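Local atomic coordinates of tudor domain-containing protein 1 (Homo sapiens, PDB entry 5M9N), a protein that probably helps silence transposable elements in the male germ line through the piRNA pathway, binding arginine-methylated partners such as Piwi proteins through its Tudor domains. Residues I88-A102 with Y117-L131. Sequence-based numbering, arbitrary orientation.
Sequences ICCAQFSEDDQWYRA and YVDYGNFEILSLMRL
The rings of Y100 and Y120 form an offset edge-to-face pair: with planes at 90°, the edge of Y100 is directed at the face of Y120, Y100 CD1 lying 3.5 Å from Y120 CE1. The F93 ring has E95 N over the centre of one face and the E124 carboxylate at its edge, OE2 being 3.1 Å from F93 CD1. CB of Q92 lies over one face of the W99 ring, offset toward the rim, and R130 O approaches W99 CZ3 obliquely at 3.2 Å. Y117 sets CD1 against CB of Y100 and CE1 against CB of A91, and its ring meets that of F93 obliquely; F93, Y100, Y117 and Y120 form one aromatic cluster. In this Tudor 2 domain Y100 and N122 pack on the peptide's modified side chain, consistent with the aromatic cage that reads methylated arginine. The antiparallel sheet of the Tudor barrel adds strand 131-132 to strand 88-92 where A91 pairs with L131, beside the bond from Q92 N to R130 O (2.8 Å). Bent at chi3 (78°), R130 turns its guanidinium side-on to Q92 O, which accepts from NE and NH2; NH2 also makes a salt bridge to D97 OD1, modelled so short that its exact length is doubtful. E124 uses both syn lone pairs: OE2 receives S94 N, and OE1 receives S94 OG at 2.6 Å. Just past strand 112-117, D119 is gripped side-on by R101, NE to OD2 and NH2 to OD1, each 2.9 Å, the planes 26° apart; D119 OD1 also accepts from Q144 N, and R101 NH1 donates to L138 O and L141 O.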
loop_
_atom_site.group_PDB
_atom_site.type_symbol
_atom_site.label_atom_id
_atom_site.label_comp_id
_atom_site.label_asym_id
_atom_site.label_seq_id
_atom_site.Cartn_x
_atom_site.Cartn_y
_atom_site.Cartn_z
ATOM N N ILE A 88 -7.061 -2.015 12.672
ATOM C CA ILE A 88 -7.348 -1.062 11.574
ATOM C C ILE A 88 -8.170 0.059 12.172
ATOM O O ILE A 88 -9.024 -0.186 13.010
ATOM C CB ILE A 88 -8.097 -1.744 10.428
ATOM C CG1 ILE A 88 -7.289 -2.927 9.890
ATOM C CG2 ILE A 88 -8.296 -0.775 9.257
ATOM C CD1 ILE A 88 -5.964 -2.551 9.246
ATOM N N CYS A 89 -7.897 1.282 11.793
ATOM C CA CYS A 89 -8.727 2.421 12.203
ATOM C C CYS A 89 -8.753 3.425 11.042
ATOM O O CYS A 89 -8.342 3.067 9.937
ATOM C CB CYS A 89 -8.169 3.029 13.481
ATOM S SG CYS A 89 -6.546 3.752 13.344
ATOM N N CYS A 90 -9.275 4.624 11.269
ATOM C CA CYS A 90 -9.184 5.767 10.340
ATOM C C CYS A 90 -8.087 6.694 10.841
ATOM O O CYS A 90 -7.917 6.875 12.062
ATOM C CB CYS A 90 -10.517 6.497 10.219
ATOM S SG CYS A 90 -11.941 5.444 9.929
ATOM N N ALA A 91 -7.275 7.170 9.905
ATOM C CA ALA A 91 -6.206 8.110 10.123
ATOM C C ALA A 91 -6.341 9.275 9.137
ATOM O O ALA A 91 -6.596 9.042 7.926
ATOM C CB ALA A 91 -4.901 7.421 9.910
ATOM N N GLN A 92 -6.159 10.507 9.638
ATOM C CA GLN A 92 -6.222 11.697 8.790
ATOM C C GLN A 92 -4.819 12.071 8.297
ATOM O O GLN A 92 -3.944 12.479 9.079
ATOM C CB GLN A 92 -6.830 12.819 9.640
ATOM C CG GLN A 92 -7.291 14.017 8.908
ATOM C CD GLN A 92 -7.947 15.018 9.828
ATOM O OE1 GLN A 92 -7.887 14.921 11.074
ATOM N NE2 GLN A 92 -8.510 15.999 9.249
ATOM N N PHE A 93 -4.590 11.861 7.020
ATOM C CA PHE A 93 -3.293 12.033 6.372
ATOM C C PHE A 93 -2.801 13.449 6.526
ATOM O O PHE A 93 -3.575 14.379 6.399
ATOM C CB PHE A 93 -3.456 11.627 4.873
ATOM C CG PHE A 93 -2.189 11.648 4.049
ATOM C CD1 PHE A 93 -0.951 11.291 4.587
ATOM C CD2 PHE A 93 -2.269 11.923 2.691
ATOM C CE1 PHE A 93 0.190 11.278 3.807
ATOM C CE2 PHE A 93 -1.137 11.922 1.905
ATOM C CZ PHE A 93 0.089 11.590 2.448
ATOM N N SER A 94 -1.519 13.623 6.871
ATOM C CA SER A 94 -1.037 14.954 7.165
ATOM C C SER A 94 -1.083 15.892 5.945
ATOM O O SER A 94 -1.279 17.079 6.121
ATOM C CB SER A 94 0.384 14.956 7.682
ATOM O OG SER A 94 1.181 14.286 6.753
ATOM N N GLU A 95 -0.812 15.349 4.770
ATOM C CA GLU A 95 -0.635 16.194 3.559
ATOM C C GLU A 95 -1.935 16.723 2.923
ATOM O O GLU A 95 -1.892 17.707 2.208
ATOM C CB GLU A 95 0.123 15.438 2.479
ATOM C CG GLU A 95 1.597 15.136 2.712
ATOM C CD GLU A 95 2.201 14.428 1.475
ATOM O OE1 GLU A 95 2.176 15.008 0.369
ATOM O OE2 GLU A 95 2.702 13.290 1.579
ATOM N N ASP A 96 -3.070 16.061 3.129
ATOM C CA ASP A 96 -4.344 16.567 2.573
ATOM C C ASP A 96 -5.474 16.594 3.621
ATOM O O ASP A 96 -6.565 17.019 3.320
ATOM C CB ASP A 96 -4.772 15.705 1.345
ATOM C CG ASP A 96 -5.089 14.243 1.709
ATOM O OD1 ASP A 96 -5.002 13.895 2.912
ATOM O OD2 ASP A 96 -5.422 13.416 0.827
ATOM N N ASP A 97 -5.237 16.057 4.822
ATOM C CA ASP A 97 -6.249 16.050 5.898
ATOM C C ASP A 97 -7.480 15.266 5.610
ATOM O O ASP A 97 -8.487 15.438 6.287
ATOM C CB ASP A 97 -6.609 17.478 6.355
ATOM C CG ASP A 97 -5.467 18.133 7.058
ATOM O OD1 ASP A 97 -4.803 17.434 7.865
ATOM O OD2 ASP A 97 -5.233 19.341 6.839
ATOM N N GLN A 98 -7.364 14.320 4.674
ATOM C CA GLN A 98 -8.443 13.445 4.352
ATOM C C GLN A 98 -8.217 12.201 5.170
ATOM O O GLN A 98 -7.116 11.964 5.578
ATOM C CB GLN A 98 -8.398 13.131 2.876
ATOM C CG GLN A 98 -8.492 14.373 2.004
ATOM C CD GLN A 98 -9.632 15.284 2.406
ATOM O OE1 GLN A 98 -9.410 16.343 2.990
ATOM N NE2 GLN A 98 -10.867 14.855 2.165
ATOM N N TRP A 99 -9.279 11.418 5.302
ATOM C CA TRP A 99 -9.349 10.237 6.111
ATOM C C TRP A 99 -9.084 8.983 5.241
ATOM O O TRP A 99 -9.622 8.856 4.150
ATOM C CB TRP A 99 -10.706 10.159 6.759
ATOM C CG TRP A 99 -10.814 11.172 7.902
ATOM C CD1 TRP A 99 -11.421 12.416 7.832
ATOM C CD2 TRP A 99 -10.318 11.050 9.223
ATOM N NE1 TRP A 99 -11.339 13.050 9.016
ATOM C CE2 TRP A 99 -10.671 12.249 9.904
ATOM C CE3 TRP A 99 -9.632 10.049 9.928
ATOM C CZ2 TRP A 99 -10.361 12.470 11.234
ATOM C CZ3 TRP A 99 -9.293 10.279 11.254
ATOM C CH2 TRP A 99 -9.678 11.487 11.911
ATOM N N TYR A 100 -8.246 8.101 5.755
ATOM C CA TYR A 100 -7.796 6.894 5.056
ATOM C C TYR A 100 -7.864 5.730 6.001
ATOM O O TYR A 100 -7.845 5.939 7.219
ATOM C CB TYR A 100 -6.371 7.112 4.522
ATOM C CG TYR A 100 -6.278 8.159 3.425
ATOM C CD1 TYR A 100 -6.452 7.856 2.095
ATOM C CD2 TYR A 100 -6.044 9.470 3.748
ATOM C CE1 TYR A 100 -6.438 8.876 1.098
ATOM C CE2 TYR A 100 -5.978 10.458 2.818
ATOM C CZ TYR A 100 -6.191 10.167 1.472
ATOM O OH TYR A 100 -6.071 11.214 0.637
ATOM N N ARG A 101 -7.858 4.513 5.465
ATOM C CA ARG A 101 -7.750 3.313 6.302
ATOM C C ARG A 101 -6.293 3.052 6.690
ATOM O O ARG A 101 -5.331 3.219 5.920
ATOM C CB ARG A 101 -8.419 2.136 5.627
ATOM C CG ARG A 101 -9.860 2.433 5.283
ATOM C CD ARG A 101 -10.601 1.248 4.801
ATOM N NE ARG A 101 -9.948 0.567 3.677
ATOM C CZ ARG A 101 -10.490 -0.424 3.008
ATOM N NH1 ARG A 101 -11.686 -0.884 3.297
ATOM N NH2 ARG A 101 -9.830 -0.980 2.031
ATOM N N ALA A 102 -6.088 2.722 7.971
ATOM C CA ALA A 102 -4.740 2.652 8.433
ATOM C C ALA A 102 -4.579 1.555 9.500
ATOM O O ALA A 102 -5.481 1.337 10.284
ATOM C CB ALA A 102 -4.301 3.965 8.995
ATOM N N TYR A 117 -0.805 3.212 5.714
ATOM C CA TYR A 117 -2.033 3.440 4.945
ATOM C C TYR A 117 -2.288 2.241 4.091
ATOM O O TYR A 117 -1.551 1.983 3.106
ATOM C CB TYR A 117 -1.933 4.705 4.125
ATOM C CG TYR A 117 -1.907 5.944 4.996
ATOM C CD1 TYR A 117 -3.049 6.392 5.625
ATOM C CD2 TYR A 117 -0.712 6.604 5.277
ATOM C CE1 TYR A 117 -3.030 7.507 6.431
ATOM C CE2 TYR A 117 -0.694 7.706 6.085
ATOM C CZ TYR A 117 -1.854 8.146 6.705
ATOM O OH TYR A 117 -1.829 9.291 7.498
ATOM N N VAL A 118 -3.288 1.463 4.476
ATOM C CA VAL A 118 -3.410 0.116 3.921
ATOM C C VAL A 118 -3.898 0.090 2.438
ATOM O O VAL A 118 -3.841 -0.913 1.737
ATOM C CB VAL A 118 -4.358 -0.752 4.722
ATOM C CG1 VAL A 118 -3.757 -1.055 6.068
ATOM C CG2 VAL A 118 -5.758 -0.153 4.829
ATOM N N ASP A 119 -4.373 1.188 1.996
ATOM C CA ASP A 119 -4.825 1.283 0.569
ATOM C C ASP A 119 -3.825 1.927 -0.349
ATOM O O ASP A 119 -4.062 1.982 -1.625
ATOM C CB ASP A 119 -6.125 2.033 0.585
ATOM C CG ASP A 119 -7.222 1.245 1.194
ATOM O OD1 ASP A 119 -7.386 0.017 0.859
ATOM O OD2 ASP A 119 -7.966 1.891 1.947
ATOM N N TYR A 120 -2.691 2.371 0.213
ATOM C CA TYR A 120 -1.721 3.179 -0.522
ATOM C C TYR A 120 -0.319 2.712 -0.330
ATOM O O TYR A 120 0.476 2.804 -1.270
ATOM C CB TYR A 120 -1.824 4.709 -0.220
ATOM C CG TYR A 120 -3.071 5.294 -0.727
ATOM C CD1 TYR A 120 -4.247 5.179 0.003
ATOM C CD2 TYR A 120 -3.117 5.931 -1.974
ATOM C CE1 TYR A 120 -5.427 5.641 -0.461
ATOM C CE2 TYR A 120 -4.328 6.401 -2.488
ATOM C CZ TYR A 120 -5.467 6.266 -1.716
ATOM O OH TYR A 120 -6.705 6.658 -2.114
ATOM N N GLY A 121 0.054 2.292 0.882
ATOM C CA GLY A 121 1.342 1.759 1.135
ATOM C C GLY A 121 2.351 2.624 1.831
ATOM O O GLY A 121 3.422 2.119 2.276
ATOM N N ASN A 122 2.025 3.894 1.984
ATOM C CA ASN A 122 2.859 4.804 2.722
ATOM C C ASN A 122 2.516 4.702 4.224
ATOM O O ASN A 122 1.635 3.934 4.642
ATOM C CB ASN A 122 2.735 6.237 2.147
ATOM C CG ASN A 122 1.360 6.809 2.300
ATOM O OD1 ASN A 122 0.372 6.169 2.002
ATOM N ND2 ASN A 122 1.289 7.967 2.888
ATOM N N PHE A 123 3.269 5.446 5.016
ATOM C CA PHE A 123 3.198 5.416 6.461
ATOM C C PHE A 123 3.574 6.789 7.028
ATOM O O PHE A 123 4.194 7.583 6.370
ATOM C CB PHE A 123 4.061 4.283 6.998
ATOM C CG PHE A 123 5.540 4.544 6.882
ATOM C CD1 PHE A 123 6.195 5.391 7.805
ATOM C CD2 PHE A 123 6.274 3.968 5.851
ATOM C CE1 PHE A 123 7.511 5.713 7.652
ATOM C CE2 PHE A 123 7.626 4.269 5.708
ATOM C CZ PHE A 123 8.254 5.108 6.637
ATOM N N GLU A 124 3.160 7.085 8.260
ATOM C CA GLU A 124 3.634 8.251 8.990
ATOM C C GLU A 124 3.337 8.100 10.484
ATOM O O GLU A 124 2.677 7.162 10.876
ATOM C CB GLU A 124 3.023 9.559 8.514
ATOM C CG GLU A 124 1.531 9.689 8.659
ATOM C CD GLU A 124 0.997 10.948 7.932
ATOM O OE1 GLU A 124 1.756 11.916 7.753
ATOM O OE2 GLU A 124 -0.178 10.958 7.594
ATOM N N ILE A 125 3.810 9.063 11.253
ATOM C CA ILE A 125 3.516 9.140 12.682
ATOM C C ILE A 125 2.545 10.257 12.918
ATOM O O ILE A 125 2.764 11.372 12.477
ATOM C CB ILE A 125 4.811 9.321 13.500
ATOM C CG1 ILE A 125 5.625 8.051 13.377
ATOM C CG2 ILE A 125 4.495 9.595 14.979
ATOM C CD1 ILE A 125 7.064 8.251 13.820
ATOM N N LEU A 126 1.456 9.936 13.584
ATOM C CA LEU A 126 0.358 10.842 13.790
ATOM C C LEU A 126 0.007 10.951 15.274
ATOM O O LEU A 126 -0.018 9.954 15.986
ATOM C CB LEU A 126 -0.876 10.355 13.060
ATOM C CG LEU A 126 -0.785 10.355 11.532
ATOM C CD1 LEU A 126 -2.114 9.893 10.956
ATOM C CD2 LEU A 126 -0.483 11.748 11.024
ATOM N N SER A 127 -0.308 12.182 15.665
ATOM C CA SER A 127 -1.078 12.444 16.850
ATOM C C SER A 127 -2.321 11.550 16.934
ATOM O O SER A 127 -3.037 11.364 15.933
ATOM C CB SER A 127 -1.502 13.911 16.802
ATOM O OG SER A 127 -2.309 14.208 17.922
ATOM N N LEU A 128 -2.630 11.043 18.125
ATOM C CA LEU A 128 -3.919 10.362 18.382
ATOM C C LEU A 128 -5.172 11.167 17.998
ATOM O O LEU A 128 -6.219 10.578 17.678
ATOM C CB LEU A 128 -4.023 9.903 19.851
ATOM C CG LEU A 128 -3.049 8.841 20.351
ATOM C CD1 LEU A 128 -3.285 8.580 21.832
ATOM C CD2 LEU A 128 -3.230 7.541 19.652
ATOM N N MET A 129 -5.050 12.494 17.973
ATOM C CA MET A 129 -6.143 13.338 17.554
ATOM C C MET A 129 -6.476 13.082 16.055
ATOM O O MET A 129 -7.579 13.370 15.648
ATOM C CB MET A 129 -5.813 14.812 17.768
ATOM C CG MET A 129 -5.381 15.211 19.174
ATOM S SD MET A 129 -6.851 15.339 20.196
ATOM C CE MET A 129 -6.112 15.527 21.844
ATOM N N ARG A 130 -5.552 12.496 15.276
ATOM C CA ARG A 130 -5.769 12.255 13.825
ATOM C C ARG A 130 -6.205 10.811 13.595
ATOM O O ARG A 130 -6.324 10.380 12.445
ATOM C CB ARG A 130 -4.525 12.711 12.988
ATOM C CG ARG A 130 -4.420 14.240 13.009
ATOM C CD ARG A 130 -3.174 14.929 12.451
ATOM N NE ARG A 130 -3.292 14.921 11.051
ATOM C CZ ARG A 130 -3.393 15.937 10.206
ATOM N NH1 ARG A 130 -3.263 17.224 10.518
ATOM N NH2 ARG A 130 -3.604 15.600 8.988
ATOM N N LEU A 131 -6.498 10.057 14.669
ATOM C CA LEU A 131 -7.079 8.712 14.496
ATOM C C LEU A 131 -8.527 8.718 14.988
ATOM O O LEU A 131 -8.804 9.454 15.895
ATOM C CB LEU A 131 -6.287 7.638 15.193
ATOM C CG LEU A 131 -4.759 7.698 15.033
ATOM C CD1 LEU A 131 -4.077 6.737 16.026
ATOM C CD2 LEU A 131 -4.374 7.394 13.615
HETATM O O HOH W 1 -7.943 4.480 2.760
HETATM O O HOH W 2 -5.032 3.712 3.338
#